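Local coordinates for periplasmic binding protein (Agrobacterium tumefaciens str. B6, PDB 5L9G) that binds the opine mannopine in its cleft as a periplasmic solute-binding protein and probably delivers it to an ABC transporter for uptake, at residues Ile223-Gly227 against Gly228-Gly232; Ile77-Ile81 against Ala82-Gln86; Thr288-Asn292 against Met293-Asp297; Tyr320-Pro324 against Asn325-Lys329. All coordinates share one frame; numbering follows the deposited sequence.

Contact 1: Ile223-Gly227 against Gly228-Gly232; sequences IITWG and GRVQG. With MO0 (mannopine), chain C.
R229, whose CG rests at the edge of the W226 ring, takes hold of the mannopine carboxylate with two nearly straight hydrogen bonds, R229 NE to MO0 OXT at 2.7 Å and R229 NH2 to MO0 O at 2.9 Å. The carboxylate carbon lies in the guanidinium plane at its edge, so the pairing is bidentate, probably between opposite charges; G29 O accepts from NH2 as well. A bend at chi2 (-59°) brings the arginine chain round beside the indole.

W226 meets the same ligand with a ring face. MO0 CAK sits 3.5 Å above that plane, towards the rim, and W226 CE3 comes to 3.2 Å from MO0 C. Over the opposite face stands T225 OG1, while W156, W205 and Y121 approach the indole edge-to-face.

Behind the pocket the backbone closes the first helical turn: V230 N donates to W226 O at 3.1 Å, and Q231 N to G227 O at 2.9 Å with an almost linear N-H (173°). T225 CG2 and V230 CG2 press tightly together, 3.4 Å apart. With W226 as N-cap, this is a strand-to-helix junction whose aromatic shelf and arginine line the ligand cleft of a periplasmic binding protein.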
# COMPACT_ATOMS: atom_id res chain seq x y z
N ILE A 223 9.65 8.96 8.95
CA ILE A 223 8.50 8.89 8.03
C ILE A 223 7.84 7.54 8.15
O ILE A 223 8.53 6.52 8.34
CB ILE A 223 8.98 9.17 6.55
CG1 ILE A 223 7.84 9.12 5.52
CG2 ILE A 223 10.14 8.22 6.10
CD1 ILE A 223 8.26 9.64 4.12
N ILE A 224 6.52 7.53 8.02
CA ILE A 224 5.78 6.28 7.88
C ILE A 224 5.43 6.21 6.39
O ILE A 224 4.68 7.05 5.88
CB ILE A 224 4.52 6.15 8.76
CG1 ILE A 224 4.88 6.25 10.26
CG2 ILE A 224 3.83 4.80 8.44
CD1 ILE A 224 3.67 6.53 11.18
N THR A 225 6.00 5.22 5.70
CA THR A 225 5.71 5.02 4.27
C THR A 225 5.92 3.53 3.92
O THR A 225 6.15 2.69 4.80
CB THR A 225 6.47 6.05 3.36
OG1 THR A 225 5.96 5.99 2.02
CG2 THR A 225 7.99 5.84 3.36
N TRP A 226 5.83 3.22 2.63
CA TRP A 226 5.87 1.86 2.12
C TRP A 226 7.31 1.35 1.95
O TRP A 226 8.18 2.07 1.47
CB TRP A 226 5.02 1.78 0.83
CG TRP A 226 3.62 2.32 1.09
CD1 TRP A 226 2.77 1.92 2.08
CD2 TRP A 226 2.91 3.30 0.32
NE1 TRP A 226 1.58 2.62 2.00
CE2 TRP A 226 1.63 3.45 0.90
CE3 TRP A 226 3.24 4.08 -0.81
CZ2 TRP A 226 0.69 4.36 0.42
CZ3 TRP A 226 2.27 4.92 -1.35
CH2 TRP A 226 1.01 5.06 -0.73
N GLY A 227 7.54 0.11 2.42
CA GLY A 227 8.85 -0.53 2.45
C GLY A 227 9.65 -0.50 1.16
O GLY A 227 10.87 -0.30 1.18
N GLY A 228 8.96 -0.73 0.04
CA GLY A 228 9.62 -0.72 -1.27
C GLY A 228 10.17 0.65 -1.63
O GLY A 228 11.29 0.77 -2.12
N ARG A 229 9.40 1.69 -1.32
CA ARG A 229 9.81 3.09 -1.56
C ARG A 229 11.04 3.41 -0.70
O ARG A 229 12.00 4.02 -1.19
CB ARG A 229 8.67 4.07 -1.24
CG ARG A 229 7.34 3.75 -1.95
CD ARG A 229 7.43 3.73 -3.50
NE ARG A 229 6.09 3.54 -4.08
CZ ARG A 229 5.70 4.05 -5.24
NH1 ARG A 229 6.54 4.77 -5.98
NH2 ARG A 229 4.45 3.86 -5.67
N VAL A 230 11.02 2.95 0.57
CA VAL A 230 12.13 3.21 1.51
C VAL A 230 13.40 2.49 1.03
O VAL A 230 14.45 3.12 0.96
CB VAL A 230 11.78 2.82 2.96
CG1 VAL A 230 12.99 3.01 3.89
CG2 VAL A 230 10.60 3.65 3.47
N GLN A 231 13.30 1.18 0.76
CA GLN A 231 14.46 0.41 0.32
C GLN A 231 15.06 0.99 -0.99
O GLN A 231 16.28 1.09 -1.11
CB GLN A 231 14.13 -1.09 0.20
CG GLN A 231 15.40 -1.93 -0.13
CD GLN A 231 16.51 -1.82 0.92
OE1 GLN A 231 17.65 -1.43 0.65
NE2 GLN A 231 16.20 -2.13 2.15
N GLY A 232 14.19 1.40 -1.91
CA GLY A 232 14.59 2.03 -3.17
C GLY A 232 15.37 3.33 -2.94
O GLY A 232 16.40 3.55 -3.58
OAB MO0 C . -6.23 2.05 -3.44
CAF MO0 C . -5.68 3.21 -3.99
CAG MO0 C . -4.30 3.54 -3.45
OAC MO0 C . -4.41 4.31 -2.30
CAH MO0 C . -3.39 2.35 -3.30
OAM MO0 C . -3.27 1.64 -4.48
CAI MO0 C . -2.01 2.64 -2.71
OAD MO0 C . -1.29 3.51 -3.52
CAJ MO0 C . -1.25 1.39 -2.37
OAE MO0 C . -1.99 0.63 -1.46
CAK MO0 C . 0.18 1.62 -1.88
N MO0 C . 1.10 0.77 -2.65
CA MO0 C . 2.47 0.75 -2.09
C MO0 C . 3.38 1.63 -2.92
O MO0 C . 2.89 2.34 -3.82
CB MO0 C . 3.04 -0.65 -1.96
CG MO0 C . 3.49 -1.23 -3.28
CD MO0 C . 3.58 -2.71 -3.27
OE1 MO0 C . 4.84 -3.29 -3.11
NE2 MO0 C . 2.60 -3.46 -3.42
OXT MO0 C . 4.63 1.70 -2.67

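Contact 2: Ile77-Ile81 against Ala82-Gln86. With MO0 (mannopine), chain C.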
# COMPACT_ATOMS: atom_id res chain seq x y z
N ILE A 77 -7.38 -0.90 -12.55
CA ILE A 77 -6.82 -0.02 -11.52
C ILE A 77 -6.16 -0.87 -10.46
O ILE A 77 -6.71 -1.91 -10.06
CB ILE A 77 -7.86 0.97 -10.90
CG1 ILE A 77 -9.14 0.24 -10.38
CG2 ILE A 77 -8.19 2.09 -11.90
CD1 ILE A 77 -10.10 1.11 -9.54
N GLN A 78 -4.97 -0.44 -10.02
CA GLN A 78 -4.30 -1.11 -8.92
C GLN A 78 -4.74 -0.35 -7.67
O GLN A 78 -4.51 0.86 -7.56
CB GLN A 78 -2.77 -1.09 -9.08
CG GLN A 78 -2.05 -1.82 -7.95
CD GLN A 78 -1.79 -0.87 -6.81
OE1 GLN A 78 -1.07 0.12 -6.96
NE2 GLN A 78 -2.46 -1.07 -5.68
N ILE A 79 -5.41 -1.05 -6.75
CA ILE A 79 -5.88 -0.46 -5.49
C ILE A 79 -5.39 -1.26 -4.29
O ILE A 79 -4.90 -2.39 -4.45
CB ILE A 79 -7.45 -0.31 -5.48
CG1 ILE A 79 -8.17 -1.68 -5.64
CG2 ILE A 79 -7.91 0.74 -6.52
CD1 ILE A 79 -9.70 -1.68 -5.26
N GLY A 80 -5.53 -0.68 -3.10
CA GLY A 80 -5.20 -1.38 -1.86
C GLY A 80 -6.40 -2.22 -1.45
O GLY A 80 -7.56 -1.84 -1.70
N ILE A 81 -6.14 -3.39 -0.84
CA ILE A 81 -7.21 -4.31 -0.40
C ILE A 81 -8.25 -3.62 0.49
O ILE A 81 -9.42 -4.03 0.48
CB ILE A 81 -6.60 -5.58 0.29
CG1 ILE A 81 -7.64 -6.72 0.41
CG2 ILE A 81 -5.93 -5.24 1.64
CD1 ILE A 81 -7.11 -8.10 0.89
N ALA A 82 -7.83 -2.63 1.30
CA ALA A 82 -8.73 -1.94 2.23
C ALA A 82 -9.57 -0.85 1.57
O ALA A 82 -10.50 -0.35 2.20
CB ALA A 82 -7.97 -1.41 3.44
N ASP A 83 -9.28 -0.48 0.29
CA ASP A 83 -10.13 0.46 -0.45
C ASP A 83 -11.18 -0.31 -1.26
O ASP A 83 -12.16 0.29 -1.70
CB ASP A 83 -9.31 1.36 -1.41
CG ASP A 83 -8.76 2.60 -0.74
OD1 ASP A 83 -9.38 3.08 0.24
OD2 ASP A 83 -7.73 3.11 -1.21
N GLU A 84 -10.96 -1.62 -1.46
CA GLU A 84 -11.87 -2.48 -2.23
C GLU A 84 -13.32 -2.46 -1.68
O GLU A 84 -14.23 -2.27 -2.48
CB GLU A 84 -11.30 -3.91 -2.36
CG GLU A 84 -12.15 -4.84 -3.23
CD GLU A 84 -13.24 -5.65 -2.53
OE1 GLU A 84 -14.09 -6.19 -3.27
OE2 GLU A 84 -13.21 -5.81 -1.29
N PRO A 85 -13.58 -2.60 -0.35
CA PRO A 85 -14.98 -2.57 0.11
C PRO A 85 -15.73 -1.27 -0.22
O PRO A 85 -16.84 -1.35 -0.76
CB PRO A 85 -14.87 -2.83 1.61
CG PRO A 85 -13.54 -3.52 1.80
CD PRO A 85 -12.65 -2.87 0.77
N GLN A 86 -15.13 -0.09 0.05
CA GLN A 86 -15.79 1.19 -0.24
C GLN A 86 -15.93 1.47 -1.74
O GLN A 86 -16.93 2.05 -2.15
CB GLN A 86 -15.15 2.37 0.52
CG GLN A 86 -13.71 2.74 0.12
CD GLN A 86 -13.21 3.93 0.91
OE1 GLN A 86 -13.97 4.85 1.27
NE2 GLN A 86 -11.94 3.92 1.23
OAB MO0 C . -6.23 2.05 -3.44
CAF MO0 C . -5.68 3.21 -3.99
CAG MO0 C . -4.30 3.54 -3.45
OAC MO0 C . -4.41 4.31 -2.30
CAH MO0 C . -3.39 2.35 -3.30
OAM MO0 C . -3.27 1.64 -4.48
CAI MO0 C . -2.01 2.64 -2.71
OAD MO0 C . -1.29 3.51 -3.52
CAJ MO0 C . -1.25 1.39 -2.37
OAE MO0 C . -1.99 0.63 -1.46
CAK MO0 C . 0.18 1.62 -1.88
N MO0 C . 1.10 0.77 -2.65
CA MO0 C . 2.47 0.75 -2.09
C MO0 C . 3.38 1.63 -2.92
O MO0 C . 2.89 2.34 -3.82
CB MO0 C . 3.04 -0.65 -1.96
CG MO0 C . 3.49 -1.23 -3.28
CD MO0 C . 3.58 -2.71 -3.27
OE1 MO0 C . 4.84 -3.29 -3.11
NE2 MO0 C . 2.60 -3.46 -3.42
OXT MO0 C . 4.63 1.70 -2.67
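G80 and D83, the two ends of one tight turn, close on the same mannopine hydroxyl. G80 N donates to MO0 OAB at 2.8 Å in a fairly straight bond (163°), and OAB donates in turn to D83 OD2 at 2.9 Å; the hydroxyl is therefore used both as acceptor and as donor, and its orientation is set. Along the same sugar chain MO0 OAE passes 3.8 Å from G80 CA.

The carboxylate of D83 has a second-shell partner: Q86 NE2 reaches its other oxygen, OD1, at 2.9 Å, on the anti side and somewhat out of the carboxylate plane. Joining the two ends is a type I beta turn with I81 and A82 at its corners, leading from strand 76-80 into helix 84-89. D83 N bonds to G80 O at 3.0 Å from well above the carbonyl plane (56° out of it), and E84 N adds weak bonds to G80 O and to I81 O.

The tip of I79, CD1, comes to 3.8 Å from E84 CA and lies against E84 CB. With CG1 placed between the backbone N and C (chi1 60°), I79 has its other branch, CG2, near MO0 OAB. E84 sends its carboxylate off to a salt bridge with K88. Further up the strand, Q78 NE2 makes a weak bond to MO0 OAM at 3.1 Å, while Q78 OE1 accepts from S27 OG and W32 NE1, which fixes the flip of the amide.

Contact 3: Thr288-Asn292 against Met293-Asp297. With MO0 (mannopine), chain C.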
# COMPACT_ATOMS: atom_id res chain seq x y z
N THR A 288 9.27 -5.75 -2.94
CA THR A 288 7.87 -6.14 -2.75
C THR A 288 7.82 -7.67 -2.58
O THR A 288 8.87 -8.31 -2.67
CB THR A 288 6.98 -5.60 -3.88
OG1 THR A 288 5.62 -5.86 -3.51
CG2 THR A 288 7.30 -6.24 -5.23
N ALA A 289 6.63 -8.24 -2.32
CA ALA A 289 6.46 -9.68 -2.15
C ALA A 289 5.33 -10.14 -3.06
O ALA A 289 4.24 -9.59 -2.96
CB ALA A 289 6.12 -10.00 -0.70
N PRO A 290 5.54 -11.12 -3.96
CA PRO A 290 4.43 -11.59 -4.82
C PRO A 290 3.30 -12.21 -3.99
O PRO A 290 3.56 -12.75 -2.91
CB PRO A 290 5.09 -12.63 -5.74
CG PRO A 290 6.29 -13.09 -5.00
CD PRO A 290 6.78 -11.88 -4.22
N ALA A 291 2.04 -12.09 -4.47
CA ALA A 291 0.89 -12.68 -3.74
C ALA A 291 0.63 -14.12 -4.19
O ALA A 291 0.10 -14.92 -3.41
CB ALA A 291 -0.36 -11.83 -3.95
N ASN A 292 1.01 -14.47 -5.43
CA ASN A 292 0.82 -15.82 -5.95
C ASN A 292 1.88 -16.76 -5.32
O ASN A 292 3.06 -16.64 -5.62
CB ASN A 292 0.90 -15.84 -7.48
CG ASN A 292 0.46 -17.14 -8.11
OD1 ASN A 292 0.58 -18.22 -7.53
ND2 ASN A 292 -0.03 -17.07 -9.33
N MET A 293 1.42 -17.67 -4.44
CA MET A 293 2.24 -18.65 -3.70
C MET A 293 3.13 -19.49 -4.63
O MET A 293 4.24 -19.86 -4.24
CB MET A 293 1.34 -19.59 -2.87
CG MET A 293 0.66 -18.92 -1.70
SD MET A 293 -0.69 -19.87 -0.93
CE MET A 293 -1.02 -18.80 0.48
N LYS A 294 2.65 -19.79 -5.84
CA LYS A 294 3.39 -20.56 -6.84
C LYS A 294 4.65 -19.82 -7.34
O LYS A 294 5.60 -20.49 -7.75
CB LYS A 294 2.49 -20.97 -8.01
CG LYS A 294 1.38 -21.95 -7.64
CD LYS A 294 0.36 -22.13 -8.78
CE LYS A 294 0.74 -23.20 -9.77
NZ LYS A 294 -0.28 -23.33 -10.85
N ALA A 295 4.69 -18.47 -7.29
CA ALA A 295 5.85 -17.68 -7.71
C ALA A 295 7.12 -18.00 -6.88
O ALA A 295 8.22 -17.99 -7.43
CB ALA A 295 5.55 -16.19 -7.64
N TYR A 296 6.95 -18.31 -5.58
CA TYR A 296 8.04 -18.65 -4.66
C TYR A 296 8.76 -19.94 -5.06
O TYR A 296 9.98 -20.00 -4.98
CB TYR A 296 7.52 -18.72 -3.21
CG TYR A 296 7.12 -17.37 -2.68
CD1 TYR A 296 5.83 -16.88 -2.86
CD2 TYR A 296 8.04 -16.55 -2.04
CE1 TYR A 296 5.46 -15.61 -2.42
CE2 TYR A 296 7.69 -15.28 -1.58
CZ TYR A 296 6.40 -14.81 -1.78
OH TYR A 296 6.05 -13.57 -1.34
N ASP A 297 7.99 -20.95 -5.53
CA ASP A 297 8.50 -22.24 -6.00
C ASP A 297 9.34 -22.06 -7.26
O ASP A 297 10.35 -22.74 -7.43
CB ASP A 297 7.34 -23.23 -6.28
CG ASP A 297 6.22 -23.33 -5.24
OD1 ASP A 297 6.38 -22.75 -4.13
OD2 ASP A 297 5.19 -23.98 -5.52
OAB MO0 C . -6.23 2.05 -3.44
CAF MO0 C . -5.68 3.21 -3.99
CAG MO0 C . -4.30 3.54 -3.45
OAC MO0 C . -4.41 4.31 -2.30
CAH MO0 C . -3.39 2.35 -3.30
OAM MO0 C . -3.27 1.64 -4.48
CAI MO0 C . -2.01 2.64 -2.71
OAD MO0 C . -1.29 3.51 -3.52
CAJ MO0 C . -1.25 1.39 -2.37
OAE MO0 C . -1.99 0.63 -1.46
CAK MO0 C . 0.18 1.62 -1.88
N MO0 C . 1.10 0.77 -2.65
CA MO0 C . 2.47 0.75 -2.09
C MO0 C . 3.38 1.63 -2.92
O MO0 C . 2.89 2.34 -3.82
CB MO0 C . 3.04 -0.65 -1.96
CG MO0 C . 3.49 -1.23 -3.28
CD MO0 C . 3.58 -2.71 -3.27
OE1 MO0 C . 4.84 -3.29 -3.11
NE2 MO0 C . 2.60 -3.46 -3.42
OXT MO0 C . 4.63 1.70 -2.67
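A295 N donates to N292 O at 3.0 Å, the shortest hydrogen bond across this turn, meeting the oxygen from well above the carbonyl plane. N292 uses its side chain too: with CG anti to the backbone N (chi1 -169°), OD1 turns back to accept from K294 N at 3.1 Å, a capping bond that closes an Asx turn on the way into helix 294-299. The methylenes of K294 run alongside OD1, CB being 3.4 Å from it. The other end of the amide, ND2, donates to S274 O, and Q279 OE1 accepts from the backbone N of N292.

P290 packs against the helix that follows. Its CB meets A295 CB at 4.1 Å, its CG lies 3.7 Å from Y296 CZ, and its CD touches Y296 OH; ring and pyrrolidine cross obliquely, and the Y301 ring meets that of the tyrosine at a steep angle. Just before the strand, T288 OG1 donates to mannopine OE1 at 2.7 Å.

With OD1 accepting and ND2 donating, the buried N292 amide has its rotation fixed. A neutral side chain thus caps the helix at one end of the segment while a short hydroxyl bond holds the ligand's glutamine-like end at the other.

Contact 4: Tyr320-Pro324 against Asn325-Lys329; sequences YSVDP and NFWAK. With EDO (1,2-ethanediol), chain F.
The N-cap of the long C-terminal helix 324-343 is made here by D323, whose carboxylate reaches N325 two residues on. N325 N donates to D323 OD1 at 3.0 Å, closing an Asx turn; the oxygen is met from above the carboxylate plane, 51° out of it. The aspartate takes up this post because its CG is anti to the backbone N (chi1 -173°), which also sets OD1 3.3 Å from N325 CB. Carboxylate and asparagine amide are steeply turned against each other, their planes 71° apart. A negative group in this place would probably be stabilised by the helix dipole.

D323 O serves the same turn with weak bonds from F326 N at 3.1 Å and from W327 N. A firmer helical bond follows, from A328 N to P324 O at 2.8 Å, with P324 as the opening residue of the helix. The junction carries the chain from strand 320-321, which lies parallel to strand 240-256, into this helix, and Y178 OH bonds to D323 N beside it.

The indole of W327 turns an edge to D323 O, which stands 3.3 Å from its CD1; the same carbon is 4.1 Å from V322 CG2, the two side chains crossing at about a right angle. F326 CD2 is 3.5 Å above one face of the indole, over its rim, and W327 NE1 bonds to E164 OE1.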
# COMPACT_ATOMS: atom_id res chain seq x y z
N TYR A 320 1.24 -6.46 11.98
CA TYR A 320 -0.16 -6.84 12.12
C TYR A 320 -0.74 -6.62 10.71
O TYR A 320 -0.25 -5.74 10.00
CB TYR A 320 -0.89 -6.01 13.21
CG TYR A 320 -1.12 -4.58 12.76
CD1 TYR A 320 -0.07 -3.66 12.76
CD2 TYR A 320 -2.34 -4.19 12.23
CE1 TYR A 320 -0.25 -2.37 12.26
CE2 TYR A 320 -2.52 -2.91 11.71
CZ TYR A 320 -1.48 -2.00 11.75
OH TYR A 320 -1.65 -0.74 11.24
N SER A 321 -1.74 -7.42 10.31
CA SER A 321 -2.34 -7.28 8.98
C SER A 321 -3.40 -6.20 8.92
O SER A 321 -4.17 -6.04 9.88
CB SER A 321 -2.93 -8.60 8.51
OG SER A 321 -1.92 -9.54 8.16
N VAL A 322 -3.49 -5.48 7.78
CA VAL A 322 -4.58 -4.50 7.59
C VAL A 322 -5.91 -5.27 7.68
O VAL A 322 -5.97 -6.43 7.27
CB VAL A 322 -4.42 -3.72 6.23
CG1 VAL A 322 -4.52 -4.65 5.02
CG2 VAL A 322 -5.42 -2.57 6.11
N ASP A 323 -6.96 -4.64 8.23
CA ASP A 323 -8.26 -5.30 8.30
C ASP A 323 -9.24 -4.61 7.38
O ASP A 323 -9.77 -3.55 7.73
CB ASP A 323 -8.80 -5.37 9.75
CG ASP A 323 -10.07 -6.19 9.92
OD1 ASP A 323 -10.61 -6.70 8.89
OD2 ASP A 323 -10.54 -6.32 11.06
N PRO A 324 -9.51 -5.20 6.20
CA PRO A 324 -10.48 -4.57 5.26
C PRO A 324 -11.88 -4.40 5.85
O PRO A 324 -12.58 -3.48 5.45
CB PRO A 324 -10.48 -5.50 4.05
CG PRO A 324 -9.21 -6.28 4.16
CD PRO A 324 -8.96 -6.44 5.63
N ASN A 325 -12.28 -5.28 6.81
CA ASN A 325 -13.59 -5.18 7.48
C ASN A 325 -13.73 -3.87 8.25
O ASN A 325 -14.81 -3.28 8.24
CB ASN A 325 -13.86 -6.38 8.38
CG ASN A 325 -13.94 -7.71 7.66
OD1 ASN A 325 -13.55 -8.76 8.19
ND2 ASN A 325 -14.45 -7.72 6.44
N PHE A 326 -12.63 -3.38 8.88
CA PHE A 326 -12.63 -2.10 9.59
C PHE A 326 -12.88 -0.98 8.57
O PHE A 326 -13.73 -0.11 8.79
CB PHE A 326 -11.30 -1.84 10.31
CG PHE A 326 -11.21 -0.44 10.89
CD1 PHE A 326 -11.83 -0.13 12.10
CD2 PHE A 326 -10.54 0.57 10.21
CE1 PHE A 326 -11.79 1.17 12.61
CE2 PHE A 326 -10.51 1.87 10.72
CZ PHE A 326 -11.13 2.16 11.91
N TRP A 327 -12.10 -0.99 7.48
CA TRP A 327 -12.16 0.01 6.42
C TRP A 327 -13.49 -0.04 5.66
O TRP A 327 -13.97 1.01 5.23
CB TRP A 327 -10.93 -0.09 5.53
CG TRP A 327 -9.72 0.35 6.30
CD1 TRP A 327 -8.84 -0.44 6.98
CD2 TRP A 327 -9.42 1.70 6.68
NE1 TRP A 327 -7.96 0.34 7.69
CE2 TRP A 327 -8.29 1.66 7.52
CE3 TRP A 327 -9.97 2.95 6.33
CZ2 TRP A 327 -7.73 2.82 8.07
CZ3 TRP A 327 -9.40 4.10 6.86
CH2 TRP A 327 -8.28 4.03 7.70
N ALA A 328 -14.15 -1.20 5.60
CA ALA A 328 -15.47 -1.33 4.98
C ALA A 328 -16.52 -0.51 5.76
O ALA A 328 -17.44 0.07 5.18
CB ALA A 328 -15.89 -2.80 4.96
N LYS A 329 -16.36 -0.46 7.08
CA LYS A 329 -17.28 0.20 7.99
C LYS A 329 -16.94 1.67 8.30
O LYS A 329 -17.85 2.48 8.41
CB LYS A 329 -17.35 -0.65 9.28
CG LYS A 329 -18.46 -0.34 10.23
CD LYS A 329 -18.40 -1.30 11.41
CE LYS A 329 -19.39 -0.91 12.47
NZ LYS A 329 -19.33 -1.84 13.64
C1 EDO F . -20.67 1.11 6.59
O1 EDO F . -20.52 -0.30 6.50
C2 EDO F . -20.78 1.55 8.08
O2 EDO F . -20.87 2.97 8.21

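Along the chain the order is contact 2, contact 1, contact 3, contact 4, each a place where a strand of the same mixed sheet gives way to a helix. Contacts 1, 2 and 3 lie with centres about 20 Å from one another and do not touch, yet all three reach mannopine, which spans the gap between them: sugar end at contact 2, carboxylate at contact 1, amide end at contact 3. Contacts 1 and 2 stand on opposite sides of the chain's centre. Contact 4 makes no bond to the ligand but packs on contact 2, centres 11 Å apart, with A82 O 3.4 Å from W327 CB, so the C-terminal helix backs the sugar-binding turn.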